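PDB 1O50: CBS domain-containing predicted protein TM0935 from Thermotoga maritima, which is of unknown function but carries two CBS domains in tandem, a fold that in related proteins often binds adenine nucleotides as a regulatory module. Local coordinates for residues 23-28 / 43-48; 50-55 / 139-144; 92-95 / 99-102; 104-109 / 122-127. All coordinates share one frame; numbering follows the deposited sequence.

Interaction 1: 23-28 / 43-48; sequences SLKPTV and LEDPVT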
loop_
_atom_site.group_PDB
_atom_site.type_symbol
_atom_site.label_atom_id
_atom_site.label_comp_id
_atom_site.label_asym_id
_atom_site.label_seq_id
_atom_site.Cartn_x
_atom_site.Cartn_y
_atom_site.Cartn_z
ATOM N N SER A 23 5.738 13.252 8.782
ATOM C CA SER A 23 5.159 14.393 8.085
ATOM C C SER A 23 4.515 13.936 6.776
ATOM O O SER A 23 5.217 13.685 5.787
ATOM C CB SER A 23 6.222 15.435 7.766
ATOM O OG SER A 23 5.611 16.548 7.136
ATOM N N LEU A 24 3.193 13.788 6.805
ATOM C CA LEU A 24 2.397 13.417 5.651
ATOM C C LEU A 24 1.538 14.615 5.255
ATOM O O LEU A 24 1.053 15.346 6.127
ATOM C CB LEU A 24 1.482 12.248 5.987
ATOM C CG LEU A 24 2.077 10.972 6.578
ATOM C CD1 LEU A 24 1.021 9.941 6.839
ATOM C CD2 LEU A 24 3.053 10.463 5.623
ATOM N N LYS A 25 1.367 14.802 3.944
ATOM C CA LYS A 25 0.443 15.805 3.377
ATOM C C LYS A 25 -0.637 15.054 2.648
ATOM O O LYS A 25 -0.314 14.318 1.716
ATOM C CB LYS A 25 1.131 16.724 2.354
ATOM C CG LYS A 25 2.587 17.154 2.687
ATOM C CD LYS A 25 3.670 16.341 1.885
ATOM C CE LYS A 25 3.779 16.807 0.404
ATOM N NZ LYS A 25 2.681 16.246 -0.465
ATOM N N PRO A 26 -1.900 15.210 3.040
ATOM C CA PRO A 26 -2.986 14.523 2.345
ATOM C C PRO A 26 -3.063 14.962 0.878
ATOM O O PRO A 26 -2.864 16.124 0.569
ATOM C CB PRO A 26 -4.253 14.952 3.096
ATOM C CG PRO A 26 -3.799 15.614 4.330
ATOM C CD PRO A 26 -2.388 16.062 4.135
ATOM N N THR A 27 -3.305 14.009 0.001
ATOM C CA THR A 27 -3.552 14.264 -1.410
ATOM C C THR A 27 -5.027 14.337 -1.678
ATOM O O THR A 27 -5.711 13.327 -1.622
ATOM C CB THR A 27 -2.990 13.137 -2.255
ATOM O OG1 THR A 27 -1.565 13.176 -2.162
ATOM C CG2 THR A 27 -3.308 13.354 -3.743
ATOM N N VAL A 28 -5.474 15.531 -2.030
ATOM C CA VAL A 28 -6.878 15.854 -2.161
ATOM C C VAL A 28 -7.206 16.410 -3.581
ATOM O O VAL A 28 -6.640 17.428 -4.008
ATOM C CB VAL A 28 -7.294 16.965 -1.151
ATOM C CG1 VAL A 28 -8.778 17.128 -1.163
ATOM C CG2 VAL A 28 -6.841 16.644 0.250
ATOM N N LEU A 43 2.228 9.935 -8.219
ATOM C CA LEU A 43 3.639 9.825 -8.631
ATOM C C LEU A 43 4.534 10.948 -8.065
ATOM O O LEU A 43 5.779 10.768 -7.903
ATOM C CB LEU A 43 3.747 9.788 -10.164
ATOM C CG LEU A 43 3.089 8.547 -10.813
ATOM C CD1 LEU A 43 2.924 8.712 -12.374
ATOM C CD2 LEU A 43 3.916 7.272 -10.504
ATOM N N GLU A 44 3.946 12.115 -7.792
ATOM C CA GLU A 44 4.721 13.237 -7.205
ATOM C C GLU A 44 4.996 13.027 -5.697
ATOM O O GLU A 44 5.941 13.535 -5.180
ATOM C CB GLU A 44 4.028 14.588 -7.428
ATOM C CG GLU A 44 4.971 15.780 -7.293
ATOM C CD GLU A 44 5.010 16.411 -5.889
ATOM O OE1 GLU A 44 4.118 16.073 -5.048
ATOM O OE2 GLU A 44 5.912 17.278 -5.644
ATOM N N ASP A 45 4.124 12.288 -5.022
ATOM C CA ASP A 45 4.236 11.989 -3.607
ATOM C C ASP A 45 3.955 10.487 -3.413
ATOM O O ASP A 45 2.865 10.114 -2.956
ATOM C CB ASP A 45 3.207 12.819 -2.826
ATOM C CG ASP A 45 3.472 12.811 -1.317
ATOM O OD1 ASP A 45 4.644 12.607 -0.907
ATOM O OD2 ASP A 45 2.557 12.973 -0.480
ATOM N N PRO A 46 4.900 9.640 -3.845
ATOM C CA PRO A 46 4.656 8.201 -3.951
ATOM C C PRO A 46 4.430 7.392 -2.654
ATOM O O PRO A 46 4.088 6.225 -2.746
ATOM C CB PRO A 46 5.890 7.704 -4.755
ATOM C CG PRO A 46 6.906 8.723 -4.637
ATOM C CD PRO A 46 6.205 10.004 -4.407
ATOM N N VAL A 47 4.580 8.020 -1.500
ATOM C CA VAL A 47 4.190 7.474 -0.209
ATOM C C VAL A 47 2.668 7.381 -0.118
ATOM O O VAL A 47 2.113 6.631 0.714
ATOM C CB VAL A 47 4.818 8.370 0.966
ATOM C CG1 VAL A 47 4.126 9.699 1.149
ATOM C CG2 VAL A 47 4.900 7.631 2.269
ATOM N N THR A 48 1.993 8.114 -1.005
ATOM C CA THR A 48 0.574 8.304 -0.934
ATOM C C THR A 48 -0.062 6.958 -1.147
ATOM O O THR A 48 0.303 6.253 -2.068
ATOM C CB THR A 48 0.131 9.233 -2.044
ATOM O OG1 THR A 48 0.625 10.558 -1.836
ATOM C CG2 THR A 48 -1.350 9.433 -2.059
HETATM O O HOH W 1 2.531 12.591 2.196
HETATM O O HOH W 2 0.048 12.259 0.121
#

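Interaction 2: 50-55 / 139-144; sequences TVYVAR and VGDLNS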
loop_
_atom_site.group_PDB
_atom_site.type_symbol
_atom_site.label_atom_id
_atom_site.label_comp_id
_atom_site.label_asym_id
_atom_site.label_seq_id
_atom_site.Cartn_x
_atom_site.Cartn_y
_atom_site.Cartn_z
ATOM N N THR A 50 -3.704 6.568 -0.226
ATOM C CA THR A 50 -5.109 6.873 -0.422
ATOM C C THR A 50 -5.242 8.345 -0.877
ATOM O O THR A 50 -4.684 9.268 -0.236
ATOM C CB THR A 50 -5.948 6.628 0.861
ATOM O OG1 THR A 50 -5.762 5.286 1.378
ATOM C CG2 THR A 50 -7.460 6.689 0.522
ATOM N N VAL A 51 -5.950 8.547 -2.000
ATOM C CA VAL A 51 -6.401 9.856 -2.444
ATOM C C VAL A 51 -7.789 10.211 -1.905
ATOM O O VAL A 51 -8.695 9.390 -1.909
ATOM C CB VAL A 51 -6.338 9.958 -3.996
ATOM C CG1 VAL A 51 -6.879 11.298 -4.450
ATOM C CG2 VAL A 51 -4.864 9.791 -4.469
ATOM N N TYR A 52 -7.940 11.443 -1.470
ATOM C CA TYR A 52 -9.216 11.942 -0.975
ATOM C C TYR A 52 -9.828 12.864 -2.020
ATOM O O TYR A 52 -9.115 13.504 -2.794
ATOM C CB TYR A 52 -9.046 12.701 0.358
ATOM C CG TYR A 52 -8.170 11.946 1.349
ATOM C CD1 TYR A 52 -8.438 10.610 1.654
ATOM C CD2 TYR A 52 -7.074 12.549 1.976
ATOM C CE1 TYR A 52 -7.649 9.903 2.526
ATOM C CE2 TYR A 52 -6.272 11.818 2.873
ATOM C CZ TYR A 52 -6.578 10.506 3.133
ATOM O OH TYR A 52 -5.819 9.777 4.007
ATOM N N VAL A 53 -11.153 12.946 -1.976
ATOM C CA VAL A 53 -11.959 13.774 -2.861
ATOM C C VAL A 53 -12.817 14.695 -1.997
ATOM O O VAL A 53 -13.575 14.244 -1.124
ATOM C CB VAL A 53 -12.870 12.883 -3.788
ATOM C CG1 VAL A 53 -13.594 13.737 -4.847
ATOM C CG2 VAL A 53 -12.068 11.795 -4.441
ATOM N N ALA A 54 -12.684 15.991 -2.240
ATOM C CA ALA A 54 -13.423 16.985 -1.499
ATOM C C ALA A 54 -14.330 17.808 -2.418
ATOM O O ALA A 54 -14.160 17.834 -3.646
ATOM C CB ALA A 54 -12.472 17.887 -0.750
ATOM N N ARG A 55 -15.308 18.467 -1.799
ATOM C CA ARG A 55 -16.211 19.346 -2.493
ATOM C C ARG A 55 -16.587 20.423 -1.491
ATOM O O ARG A 55 -17.179 20.122 -0.456
ATOM C CB ARG A 55 -17.448 18.551 -2.931
ATOM C CG ARG A 55 -18.187 19.088 -4.165
ATOM C CD ARG A 55 -19.710 18.983 -4.062
ATOM N NE ARG A 55 -20.142 17.766 -3.369
ATOM N N VAL A 139 -8.225 17.637 8.825
ATOM C CA VAL A 139 -7.348 18.328 9.766
ATOM C C VAL A 139 -6.004 17.607 9.964
ATOM O O VAL A 139 -5.107 18.124 10.606
ATOM C CB VAL A 139 -8.050 18.521 11.136
ATOM C CG1 VAL A 139 -9.224 19.532 11.016
ATOM C CG2 VAL A 139 -8.529 17.190 11.687
ATOM N N GLY A 140 -5.878 16.404 9.420
ATOM C CA GLY A 140 -4.642 15.639 9.532
ATOM C C GLY A 140 -4.722 14.355 8.737
ATOM O O GLY A 140 -5.705 14.129 8.057
ATOM N N ASP A 141 -3.694 13.507 8.840
ATOM C CA ASP A 141 -3.594 12.277 8.045
ATOM C C ASP A 141 -3.005 11.122 8.890
ATOM O O ASP A 141 -2.238 11.339 9.824
ATOM C CB ASP A 141 -2.688 12.592 6.828
ATOM C CG ASP A 141 -2.901 11.691 5.672
ATOM O OD1 ASP A 141 -4.022 11.147 5.507
ATOM O OD2 ASP A 141 -1.955 11.432 4.891
ATOM N N LEU A 142 -3.346 9.888 8.549
ATOM C CA LEU A 142 -2.800 8.725 9.253
ATOM C C LEU A 142 -2.450 7.648 8.279
ATOM O O LEU A 142 -3.268 7.349 7.470
ATOM C CB LEU A 142 -3.851 8.171 10.227
ATOM C CG LEU A 142 -3.436 6.997 11.116
ATOM C CD1 LEU A 142 -2.324 7.357 12.077
ATOM C CD2 LEU A 142 -4.628 6.484 11.890
ATOM N N ASN A 143 -1.265 7.047 8.355
ATOM C CA ASN A 143 -0.977 5.860 7.542
ATOM C C ASN A 143 -0.490 4.682 8.325
ATOM O O ASN A 143 -0.193 4.770 9.502
ATOM C CB ASN A 143 -0.044 6.198 6.344
ATOM C CG ASN A 143 1.401 6.426 6.717
ATOM O OD1 ASN A 143 1.816 6.273 7.863
ATOM N ND2 ASN A 143 2.202 6.770 5.724
ATOM N N SER A 144 -0.468 3.525 7.665
ATOM C CA SER A 144 -0.016 2.305 8.299
ATOM C C SER A 144 1.409 2.392 8.870
ATOM O O SER A 144 1.720 1.782 9.868
ATOM C CB SER A 144 -0.123 1.139 7.298
ATOM O OG SER A 144 0.661 1.358 6.140
#

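Interaction 3: 92-95 / 99-102; sequences RLIA and SEIM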
loop_
_atom_site.group_PDB
_atom_site.type_symbol
_atom_site.label_atom_id
_atom_site.label_comp_id
_atom_site.label_asym_id
_atom_site.label_seq_id
_atom_site.Cartn_x
_atom_site.Cartn_y
_atom_site.Cartn_z
ATOM N N ARG A 92 -18.253 0.548 -16.675
ATOM C CA ARG A 92 -17.384 1.148 -17.660
ATOM C C ARG A 92 -17.085 2.588 -17.266
ATOM O O ARG A 92 -17.997 3.335 -16.868
ATOM C CB ARG A 92 -18.094 1.070 -19.009
ATOM C CG ARG A 92 -17.394 1.757 -20.146
ATOM C CD ARG A 92 -18.156 1.660 -21.459
ATOM N NE ARG A 92 -17.371 2.330 -22.504
ATOM C CZ ARG A 92 -17.618 2.245 -23.801
ATOM N NH1 ARG A 92 -18.648 1.547 -24.256
ATOM N NH2 ARG A 92 -16.834 2.887 -24.642
ATOM N N LEU A 93 -15.825 2.994 -17.411
ATOM C CA LEU A 93 -15.448 4.376 -17.220
ATOM C C LEU A 93 -15.876 5.190 -18.447
ATOM O O LEU A 93 -15.688 4.754 -19.580
ATOM C CB LEU A 93 -13.953 4.493 -16.988
ATOM C CG LEU A 93 -13.431 3.788 -15.738
ATOM C CD1 LEU A 93 -11.932 3.907 -15.723
ATOM C CD2 LEU A 93 -14.046 4.393 -14.478
ATOM N N ILE A 94 -16.460 6.364 -18.196
ATOM C CA ILE A 94 -16.905 7.283 -19.248
ATOM C C ILE A 94 -16.148 8.638 -19.166
ATOM O O ILE A 94 -15.387 8.992 -20.072
ATOM C CB ILE A 94 -18.457 7.471 -19.139
ATOM C CG1 ILE A 94 -19.178 6.108 -19.124
ATOM C CG2 ILE A 94 -19.001 8.345 -20.249
ATOM C CD1 ILE A 94 -19.285 5.426 -20.465
ATOM N N ALA A 95 -16.354 9.381 -18.085
ATOM C CA ALA A 95 -15.625 10.644 -17.827
ATOM C C ALA A 95 -14.155 10.396 -17.445
ATOM O O ALA A 95 -13.262 11.239 -17.707
ATOM C CB ALA A 95 -16.358 11.447 -16.733
ATOM N N SER A 99 -14.953 11.167 -9.451
ATOM C CA SER A 99 -16.319 10.828 -8.977
ATOM C C SER A 99 -16.875 9.473 -9.441
ATOM O O SER A 99 -17.823 8.936 -8.840
ATOM C CB SER A 99 -17.326 11.947 -9.283
ATOM O OG SER A 99 -17.478 12.133 -10.657
ATOM N N GLU A 100 -16.337 8.953 -10.536
ATOM C CA GLU A 100 -16.757 7.660 -11.071
ATOM C C GLU A 100 -16.185 6.500 -10.296
ATOM O O GLU A 100 -16.763 5.386 -10.324
ATOM C CB GLU A 100 -16.275 7.503 -12.521
ATOM C CG GLU A 100 -17.020 8.335 -13.536
ATOM C CD GLU A 100 -16.631 8.059 -14.995
ATOM O OE1 GLU A 100 -15.430 7.788 -15.314
ATOM O OE2 GLU A 100 -17.548 8.210 -15.839
ATOM N N ILE A 101 -15.006 6.711 -9.703
ATOM C CA ILE A 101 -14.330 5.683 -8.894
ATOM C C ILE A 101 -14.260 5.870 -7.350
ATOM O O ILE A 101 -13.847 4.939 -6.668
ATOM C CB ILE A 101 -12.918 5.398 -9.456
ATOM C CG1 ILE A 101 -11.997 6.595 -9.408
ATOM C CG2 ILE A 101 -13.057 4.949 -10.879
ATOM C CD1 ILE A 101 -10.503 6.220 -9.594
ATOM N N MET A 102 -14.641 7.028 -6.806
ATOM C CA MET A 102 -14.464 7.284 -5.381
ATOM C C MET A 102 -15.358 6.370 -4.565
ATOM O O MET A 102 -16.403 5.979 -5.026
ATOM C CB MET A 102 -14.710 8.747 -5.050
ATOM C CG MET A 102 -16.099 9.276 -5.245
ATOM S SD MET A 102 -16.116 11.050 -4.959
ATOM C CE MET A 102 -17.837 11.288 -4.624
#

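Interaction 4: 104-109 / 122-127; sequences DPVYVH and IDNNIQ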
loop_
_atom_site.group_PDB
_atom_site.type_symbol
_atom_site.label_atom_id
_atom_site.label_comp_id
_atom_site.label_asym_id
_atom_site.label_seq_id
_atom_site.Cartn_x
_atom_site.Cartn_y
_atom_site.Cartn_z
ATOM N N ASP A 104 -17.077 5.601 -0.558
ATOM C CA ASP A 104 -17.498 6.306 0.618
ATOM C C ASP A 104 -16.329 6.411 1.558
ATOM O O ASP A 104 -15.679 5.405 1.833
ATOM C CB ASP A 104 -18.611 5.540 1.315
ATOM C CG ASP A 104 -19.890 5.528 0.519
ATOM O OD1 ASP A 104 -20.052 6.387 -0.385
ATOM O OD2 ASP A 104 -20.806 4.696 0.737
ATOM N N PRO A 105 -16.076 7.600 2.091
ATOM C CA PRO A 105 -14.900 7.794 2.947
ATOM C C PRO A 105 -14.976 7.011 4.287
ATOM O O PRO A 105 -16.020 6.918 4.928
ATOM C CB PRO A 105 -14.844 9.323 3.174
ATOM C CG PRO A 105 -16.190 9.816 2.853
ATOM C CD PRO A 105 -16.891 8.818 1.966
ATOM N N VAL A 106 -13.844 6.434 4.650
ATOM C CA VAL A 106 -13.598 5.836 5.952
ATOM C C VAL A 106 -12.575 6.764 6.625
ATOM O O VAL A 106 -11.518 7.037 6.058
ATOM C CB VAL A 106 -12.961 4.450 5.802
ATOM C CG1 VAL A 106 -12.609 3.857 7.187
ATOM C CG2 VAL A 106 -13.885 3.530 5.026
ATOM N N TYR A 107 -12.899 7.278 7.808
ATOM C CA TYR A 107 -12.041 8.273 8.426
ATOM C C TYR A 107 -11.908 8.078 9.944
ATOM O O TYR A 107 -12.659 7.310 10.547
ATOM C CB TYR A 107 -12.598 9.659 8.114
ATOM C CG TYR A 107 -14.034 9.830 8.497
ATOM C CD1 TYR A 107 -14.390 10.147 9.793
ATOM C CD2 TYR A 107 -15.052 9.688 7.547
ATOM C CE1 TYR A 107 -15.726 10.314 10.149
ATOM C CE2 TYR A 107 -16.378 9.835 7.881
ATOM C CZ TYR A 107 -16.714 10.156 9.183
ATOM O OH TYR A 107 -18.029 10.320 9.524
ATOM N N VAL A 108 -10.958 8.795 10.545
ATOM C CA VAL A 108 -10.794 8.795 11.992
ATOM C C VAL A 108 -10.879 10.221 12.572
ATOM O O VAL A 108 -10.942 11.181 11.840
ATOM C CB VAL A 108 -9.506 8.053 12.419
ATOM C CG1 VAL A 108 -9.609 6.564 12.043
ATOM C CG2 VAL A 108 -8.247 8.655 11.820
ATOM N N HIS A 109 -10.912 10.330 13.892
ATOM C CA HIS A 109 -10.775 11.613 14.583
ATOM C C HIS A 109 -9.529 11.577 15.452
ATOM O O HIS A 109 -8.974 10.535 15.679
ATOM C CB HIS A 109 -11.977 11.888 15.478
ATOM C CG HIS A 109 -13.293 11.853 14.770
ATOM N ND1 HIS A 109 -13.695 12.841 13.895
ATOM C CD2 HIS A 109 -14.320 10.975 14.840
ATOM C CE1 HIS A 109 -14.911 12.573 13.458
ATOM N NE2 HIS A 109 -15.306 11.437 14.002
ATOM N N ILE A 122 -7.474 -2.447 8.368
ATOM C CA ILE A 122 -7.512 -3.857 7.989
ATOM C C ILE A 122 -8.838 -4.277 7.350
ATOM O O ILE A 122 -8.845 -4.899 6.279
ATOM C CB ILE A 122 -7.138 -4.739 9.184
ATOM C CG1 ILE A 122 -5.641 -4.561 9.493
ATOM C CG2 ILE A 122 -7.384 -6.212 8.824
ATOM C CD1 ILE A 122 -5.206 -5.029 10.885
ATOM N N ASP A 123 -9.956 -3.966 8.009
ATOM C CA ASP A 123 -11.282 -4.340 7.515
ATOM C C ASP A 123 -11.597 -3.798 6.100
ATOM O O ASP A 123 -12.254 -4.465 5.315
ATOM C CB ASP A 123 -12.379 -3.842 8.481
ATOM C CG ASP A 123 -12.456 -4.627 9.775
ATOM O OD1 ASP A 123 -11.738 -5.624 9.995
ATOM O OD2 ASP A 123 -13.263 -4.320 10.645
ATOM N N ASN A 124 -11.125 -2.585 5.808
ATOM C CA ASN A 124 -11.355 -1.871 4.545
ATOM C C ASN A 124 -10.184 -2.001 3.572
ATOM O O ASN A 124 -10.190 -1.475 2.445
ATOM C CB ASN A 124 -11.599 -0.391 4.871
ATOM C CG ASN A 124 -12.926 -0.173 5.578
ATOM O OD1 ASN A 124 -13.970 -0.204 4.943
ATOM N ND2 ASN A 124 -12.892 -0.016 6.906
ATOM N N ASN A 125 -9.168 -2.718 4.005
ATOM C CA ASN A 125 -7.992 -2.941 3.201
ATOM C C ASN A 125 -7.434 -1.652 2.627
ATOM O O ASN A 125 -7.184 -1.551 1.415
ATOM C CB ASN A 125 -8.228 -3.963 2.078
ATOM C CG ASN A 125 -6.921 -4.254 1.299
ATOM O OD1 ASN A 125 -5.865 -4.280 1.911
ATOM N ND2 ASN A 125 -6.992 -4.457 -0.033
ATOM N N ILE A 126 -7.267 -0.649 3.494
ATOM C CA ILE A 126 -6.599 0.600 3.149
ATOM C C ILE A 126 -5.418 0.849 4.120
ATOM O O ILE A 126 -5.398 0.291 5.198
ATOM C CB ILE A 126 -7.623 1.785 3.204
ATOM C CG1 ILE A 126 -8.130 1.977 4.620
ATOM C CG2 ILE A 126 -8.834 1.555 2.231
ATOM C CD1 ILE A 126 -9.248 2.964 4.771
ATOM N N GLN A 127 -4.447 1.663 3.732
ATOM C CA GLN A 127 -3.291 2.014 4.548
ATOM C C GLN A 127 -3.094 3.528 4.777
ATOM O O GLN A 127 -1.995 3.981 5.153
ATOM C CB GLN A 127 -2.035 1.390 3.927
ATOM C CG GLN A 127 -2.139 -0.127 3.879
ATOM C CD GLN A 127 -0.867 -0.828 3.588
ATOM O OE1 GLN A 127 0.154 -0.457 4.105
ATOM N NE2 GLN A 127 -0.933 -1.923 2.816
#

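Interaction 1: 23-28 / 43-48
Thr27 and Thr48 mark the closest approach of the two backbones, with their CA atoms 7.3 Å apart, and the type I turn from Asp45 to Thr48 presents Asp45 and Thr48 to residues 25-27. The turn is closed by Thr48 N bonding to Asp45 O at 2.9 Å, and the hydroxyl of Thr48 donates to the same carbonyl oxygen.

Asp45 is the centre of the contact. Its CG lies anti to the backbone N (chi1 -167°), which carries the carboxylate across to residues 25-27. Lys25 does not reach out straight. Its chain bends at chi2, chi3 and chi4, and NZ comes to 3.3 Å from Asp45 OD2. This is a salt bridge with a weak hydrogen bond. Glu44 OE1 adds a second negative charge nearby, but it does not touch the ammonium group.

Two waters lie between the segments. Water 1 accepts from Lys25 N at 3.0 Å and can donate to Asp45 OD2 at 2.7 Å. Water 2 lies within hydrogen-bonding distance of Lys25 O, Thr27 OG1, Asp45 OD2 and Thr48 OG1, but has too few protons for all its acceptors. The side chains of Thr27 and Thr48 cross at about a right angle beside it.

The contact lies in the beta-alpha-beta unit of strand 27-29, helix 35-44 and strand 50-55. Pro46 and Val47 also pack on the second subunit.

OD2 therefore faces a weakly bonded ammonium group and two waters that can donate. This should keep Asp45 ionised. The joint between the turn and residues 25-27 is polar and hydrated, with water linking its sides beside the salt bridge.

Interaction 2: 50-55 / 139-144
Tyr52 of strand 50-55 meets Asp141 of strand 138-143 through one short hydrogen bond, from OH to OD1 at 2.7 Å. This is the tight part of the contact, and both residues are buried. OD1 lies at the edge of the tyrosine ring, in its plane, and the hydroxyl meets it nearly along its C-O axis. The carboxylate is turned 87° from the ring. The hydroxyl bond also brings the ring atom CE2 of Tyr52 to 3.5 Å from Asp141 OD1.

The torsions bring the two ends together. The ring of Tyr52 leaves beside the backbone N, with CG anti to the carbonyl carbon (chi1 -46°). The carboxylate of Asp141 swings the other way, with CG anti to N. On one face of the ring, Thr50 O lies 4.0 Å above the plane, toward the rim.

The contact is looser toward the start of strand 138-143. Val139 is exposed and Gly140 partly so. They form a classic beta bulge opposite Val131 and stay clear of strand 50-55.

Pro26 packs on the tyrosine and Leu24 on the aspartate. Asp141 OD2 lies close to the like-charged Glu128 OE2.

The bond joins strands from the two CBS domains. The tyrosine proton probably offsets some of the charge on Asp141, while Glu128 would tend to raise the cost of ionising it.

Interaction 3: 92-95 / 99-102
Glu100 points its carboxylate at the backbone N-H groups of Ile94 and Ala95. Its chain is extended beyond CG, with chi2 near -174°, and this carries OE2 across to the loop. Ala95 N donates to OE2 at 2.8 Å and Ile94 N donates to it at 3.2 Å. Both donors come on the syn side of the oxygen but from opposite faces of the carboxylate plane, about 30° out of it. Ile94 N also makes a weak bond to OE1. The methyl of Ala95 lies against OE2, with CB at 3.6 Å.

Leu93 crosses Glu100 and Ile101 obliquely. Its CD2 is 3.8 Å from Ile101 CG2, and the same methyl group touches Glu100 OE1. A glutamate on the weakly bonded helix 98-101, in the second CBS range, thus holds two successive N-H groups of the preceding loop. This grip fixes the loop against the short helix, and Lys96 N adds a weak bond to OE1.

On their buried side, Leu93 and Ile101 both pack on Val71 of helix 65-77 and on Ile35 of helix 35-44. Ile101 also touches Ile63 of strand 58-64, and Leu93 meets Trp152 of the second subunit.

Interaction 4: 104-109 / 122-127
Val106 has the most surface buried by this contact, and it meets Asn124 and Ile126 at the end of helix 114-124. Its CG1 is anti to the backbone N (chi1 176°), with CG2 beside the N. Both methyls stand over one face of the Asn124 amide. CG2 is 3.7 Å from Asn124 OD1, and CG1 is 3.9 Å from Asn124 ND2. The valine and asparagine side chains approach from opposite directions, and the valine covers the flat face of the amide.

The amide nitrogen of Asn124 is bonded elsewhere: ND2 donates to Leu120 O, one turn back in the helix. This bond probably helps to fix the amide with its face to the valine.

Ile126 comes in with its outermost carbon. CD1 is 4.1 Å from Val106 CB, a looser touch than that of the asparagine. A Schellman motif lies at the C-terminal end of the helix, around Asn125. Asn125 has a positive phi of 50° and, through its N, bonds back to Ile122 O at 3.2 Å. The chain turns there, which lets residues 124 and 126 both face Val106.

Met62 of strand 58-64 packs on both Val106 and Ile126, and Leu120 packs on Val106. Asn125 is hydrogen-bonded to Asn125 of the second subunit.

The contact is therefore van der Waals packing throughout. It joins the loop before helix 114-124 to that helix's far end. The bond from ND2 to Leu120 O satisfies the amide nitrogen, consistent with its lying against aliphatic carbon.

In the fold
From the N terminus, interaction 1 comes first: it closes the loop over helix 35-44 inside the first CBS range. Interaction 2 then opens at strand 50-55 and closes only at strand 138-143, so it ties the two CBS ranges together. Interactions 3 and 4 are both nested inside that long loop. Interaction 3 closes a very short one at helix 98-101, and interaction 4 closes the one over helix 114-124. Interaction 1 touches interaction 2, since strands 27-29 and 50-55 are sheet neighbours. Interaction 2 also meets interaction 4 through Ser144 and Gln127, and interaction 3 through Val53 and Met102. None of the four cross along the chain.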